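DNA topoisomerase 2-associated protein PAT1 (Saccharomyces cerevisiae, PDB 5LMG) activates mRNA decapping and represses translation, its C-terminal domain directly binding the decapping enzyme Dcp2 and the 5'-3' exonuclease Xrn1. Local coordinates at residues 129-132 against 133-136; 311-314 against 315-319. The protein carries 2 engineered substitutions. All blocks are in the same frame, centred on the assembly; numbering follows the deposited sequence.

Contact 1. Residues 129-132 against 133-136; sequences FNEL and SHLQ
The backbone N of H134 donates to the carbonyl O of E131 over 2.9 Å, with the hydrogen bond bent to 140° at the proton and the donor lying well above the carbonyl plane. One residue on, a longer bond of 3.3 Å runs from L135 N to L132 O, again from above that plane. Each bond spans three residues, and the torsions of L132, S133 and H134 fit two overlapping type I beta turns. These turns carry the chain away from helix 118-130, since E131 is the first residue to leave helical geometry, and deliver it to helix 136-141, where L135 takes the N-cap position. The link thus joins two successive helices of a largely helical domain, related to the TPR superfamily.

The side chains repeat the same spacing on two flanks. On the more open one, E131 bends at chi2 (-113°) and brings OE2 obliquely to the imidazole of H134, 3.2 Å from CD2, the carboxylate and ring planes being turned 57° apart. The other carboxylate oxygen, OE1, accepts a hydrogen bond from N94 N, which probably restrains the rotation of the carboxylate; H134 also rests on V93. On the buried flank, L132 and L135 both hold CG opposite the backbone N, and the branches meet at CD1 of L132 and CD2 of L135, 3.7 Å apart. L132 continues into L188 and L206, L135 into L100. S133 OG hydrogen-bonds N192 OD1, and ND2 of the same asparagine bonds F129 O near the end of helix 118-130.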
# COMPACT_ATOMS: atom_id res chain seq x y z
N PHE A 129 -0.69 -8.91 9.90
CA PHE A 129 0.63 -8.29 10.03
C PHE A 129 1.72 -9.28 10.51
O PHE A 129 2.85 -9.18 10.04
CB PHE A 129 0.58 -7.02 10.89
CG PHE A 129 -0.04 -5.85 10.17
CD1 PHE A 129 0.65 -5.20 9.15
CD2 PHE A 129 -1.31 -5.40 10.50
CE1 PHE A 129 0.06 -4.13 8.46
CE2 PHE A 129 -1.90 -4.34 9.81
CZ PHE A 129 -1.21 -3.71 8.80
N ASN A 130 1.36 -10.24 11.38
CA ASN A 130 2.28 -11.26 11.91
C ASN A 130 2.75 -12.24 10.82
O ASN A 130 3.90 -12.68 10.84
CB ASN A 130 1.61 -12.04 13.06
CG ASN A 130 2.52 -12.98 13.79
OD1 ASN A 130 3.43 -12.57 14.52
ND2 ASN A 130 2.29 -14.28 13.64
N GLU A 131 1.85 -12.59 9.88
CA GLU A 131 2.12 -13.55 8.81
C GLU A 131 2.08 -12.89 7.42
O GLU A 131 1.83 -13.58 6.42
CB GLU A 131 1.10 -14.71 8.88
CG GLU A 131 1.10 -15.47 10.20
CD GLU A 131 1.58 -16.90 10.09
OE1 GLU A 131 0.72 -17.82 10.09
OE2 GLU A 131 2.81 -17.11 9.99
N LEU A 132 2.36 -11.57 7.34
CA LEU A 132 2.30 -10.80 6.09
C LEU A 132 3.18 -11.36 4.96
O LEU A 132 2.75 -11.32 3.81
CB LEU A 132 2.58 -9.31 6.35
CG LEU A 132 1.99 -8.31 5.34
CD1 LEU A 132 0.48 -8.56 5.11
CD2 LEU A 132 2.21 -6.88 5.79
N SER A 133 4.36 -11.92 5.28
CA SER A 133 5.25 -12.50 4.28
C SER A 133 4.74 -13.84 3.73
O SER A 133 5.14 -14.24 2.64
CB SER A 133 6.67 -12.62 4.83
OG SER A 133 7.20 -11.34 5.09
N HIS A 134 3.82 -14.50 4.47
CA HIS A 134 3.18 -15.77 4.09
C HIS A 134 1.87 -15.54 3.32
O HIS A 134 1.23 -16.50 2.89
CB HIS A 134 2.92 -16.63 5.35
CG HIS A 134 4.14 -17.05 6.11
ND1 HIS A 134 5.41 -16.62 5.75
CD2 HIS A 134 4.25 -17.85 7.20
CE1 HIS A 134 6.24 -17.17 6.63
NE2 HIS A 134 5.59 -17.92 7.52
N LEU A 135 1.46 -14.27 3.18
CA LEU A 135 0.23 -13.90 2.49
C LEU A 135 0.51 -13.97 0.99
O LEU A 135 1.45 -13.33 0.50
CB LEU A 135 -0.24 -12.51 2.96
CG LEU A 135 -1.70 -12.11 2.75
CD1 LEU A 135 -2.67 -13.10 3.39
CD2 LEU A 135 -1.95 -10.74 3.30
N GLN A 136 -0.23 -14.84 0.29
CA GLN A 136 -0.07 -15.08 -1.15
C GLN A 136 -0.13 -13.80 -1.99
O GLN A 136 0.66 -13.67 -2.92
CB GLN A 136 -1.07 -16.13 -1.66
CG GLN A 136 -0.53 -17.00 -2.80
CD GLN A 136 0.80 -17.68 -2.51
OE1 GLN A 136 1.76 -17.56 -3.27
NE2 GLN A 136 0.89 -18.42 -1.40

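Contact 2. Residues 311-314 against 315-319; sequences AETL and QKKEK
T313 and K317, one helical turn apart, lie side by side and point the same way. The methyl CG2 of T313 rests alongside the far end of the lysine, 3.8 Å from CE and 4.1 Å from NZ. K317 reaches it because its first torsion (chi1 -78°) sets CG beside its own backbone N and the chain then runs straight out; on the way CG passes 3.5 Å from T313 O. The threonine hydroxyl faces back along the helix instead, where OG1 bonds to N309 O and thereby fixes which branch of T313 is turned to the lysine.

Underneath, the backbone has regular alpha-helical bonding: K317 N donates to T313 O over 3.1 Å at 160°, and equivalent bonds tie Q315 to A311, K316 to E312 and E318 to L314. This is an uninterrupted run within helix 290-322, which pairs with the next helix, 329-355, running in the opposite direction.

The other side chains sort by face. A311 and L314 are buried against helix 329-355, A311 on Y346 and L314 on L345. Q315 also touches Y346, and the extended E318, its CB 3.5 Å from L314 O, goes to I339 and forms a salt bridge with K342 through OE1. E312 OE2 is hydrogen-bonded to Y360 OH in the C-terminal hairpin.

Across T313 and K317 the chemistry is aliphatic: a van der Waals touch between a methyl and the lysine's terminal methylene, with the charged amine just beyond and no polar bond between the two side chains. The carboxylates of E312 and E318, by contrast, spend their polarity on bonds to other parts of the fold.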
# COMPACT_ATOMS: atom_id res chain seq x y z
N ALA A 311 8.15 14.63 -16.64
CA ALA A 311 7.25 15.78 -16.60
C ALA A 311 7.66 16.82 -17.65
O ALA A 311 6.79 17.32 -18.36
CB ALA A 311 7.22 16.39 -15.21
N GLU A 312 8.99 17.10 -17.77
CA GLU A 312 9.56 18.04 -18.74
C GLU A 312 9.40 17.54 -20.18
O GLU A 312 9.13 18.36 -21.06
CB GLU A 312 11.03 18.42 -18.40
CG GLU A 312 11.12 19.38 -17.22
CD GLU A 312 12.49 19.74 -16.65
OE1 GLU A 312 13.52 19.39 -17.26
OE2 GLU A 312 12.52 20.40 -15.58
N THR A 313 9.50 16.21 -20.43
CA THR A 313 9.26 15.61 -21.76
C THR A 313 7.78 15.84 -22.15
O THR A 313 7.50 16.23 -23.29
CB THR A 313 9.68 14.13 -21.79
OG1 THR A 313 11.10 14.07 -21.61
CG2 THR A 313 9.33 13.42 -23.12
N LEU A 314 6.84 15.63 -21.19
CA LEU A 314 5.41 15.86 -21.41
C LEU A 314 5.10 17.34 -21.69
O LEU A 314 4.27 17.63 -22.55
CB LEU A 314 4.56 15.32 -20.26
CG LEU A 314 4.41 13.80 -20.19
CD1 LEU A 314 3.90 13.38 -18.84
CD2 LEU A 314 3.48 13.28 -21.27
N GLN A 315 5.77 18.27 -20.97
CA GLN A 315 5.60 19.71 -21.16
C GLN A 315 6.04 20.14 -22.58
O GLN A 315 5.35 20.94 -23.21
CB GLN A 315 6.35 20.49 -20.07
CG GLN A 315 6.00 21.98 -20.05
CD GLN A 315 6.75 22.76 -19.00
OE1 GLN A 315 7.90 22.45 -18.63
NE2 GLN A 315 6.14 23.83 -18.53
N LYS A 316 7.18 19.60 -23.06
CA LYS A 316 7.69 19.84 -24.41
C LYS A 316 6.65 19.36 -25.46
O LYS A 316 6.35 20.10 -26.39
CB LYS A 316 9.07 19.17 -24.60
CG LYS A 316 9.60 19.15 -26.04
CD LYS A 316 9.37 17.79 -26.69
CE LYS A 316 9.61 17.82 -28.17
NZ LYS A 316 9.44 16.47 -28.79
N LYS A 317 6.11 18.13 -25.28
CA LYS A 317 5.11 17.51 -26.18
C LYS A 317 3.85 18.36 -26.26
O LYS A 317 3.32 18.58 -27.36
CB LYS A 317 4.75 16.09 -25.71
CG LYS A 317 5.81 15.07 -26.07
CD LYS A 317 5.51 13.69 -25.50
CE LYS A 317 6.67 12.76 -25.76
NZ LYS A 317 6.45 11.41 -25.19
N GLU A 318 3.41 18.88 -25.09
CA GLU A 318 2.26 19.76 -24.95
C GLU A 318 2.47 21.02 -25.79
O GLU A 318 1.60 21.33 -26.61
CB GLU A 318 2.04 20.13 -23.48
CG GLU A 318 0.79 20.94 -23.23
CD GLU A 318 0.64 21.50 -21.82
OE1 GLU A 318 1.05 20.83 -20.85
OE2 GLU A 318 0.01 22.58 -21.69
N LYS A 319 3.63 21.70 -25.63
CA LYS A 319 4.01 22.92 -26.35
C LYS A 319 4.01 22.72 -27.86
O LYS A 319 3.45 23.54 -28.59
CB LYS A 319 5.39 23.44 -25.89
CG LYS A 319 5.39 24.07 -24.51
CD LYS A 319 6.81 24.43 -24.09
CE LYS A 319 6.89 24.82 -22.63
NZ LYS A 319 8.30 24.87 -22.16

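Contact 1 and contact 2 lie in series along the chain and on opposite sides of its centre. Their own centres are 42 Å apart, and even their nearest atoms remain about 32 Å from one another, so they do not touch. The centre of contact 1 lies about 13 Å from the centre of the chain, that of contact 2 about 30 Å, towards one end of the elongated domain. Contact 1 redirects the chain between helix 118-130 and the short helix 136-141; contact 2 lies within one uninterrupted helix. All four segments belong to the same PAT1 family region, and the two contacts represent a turn and a helical run of one helical scaffold.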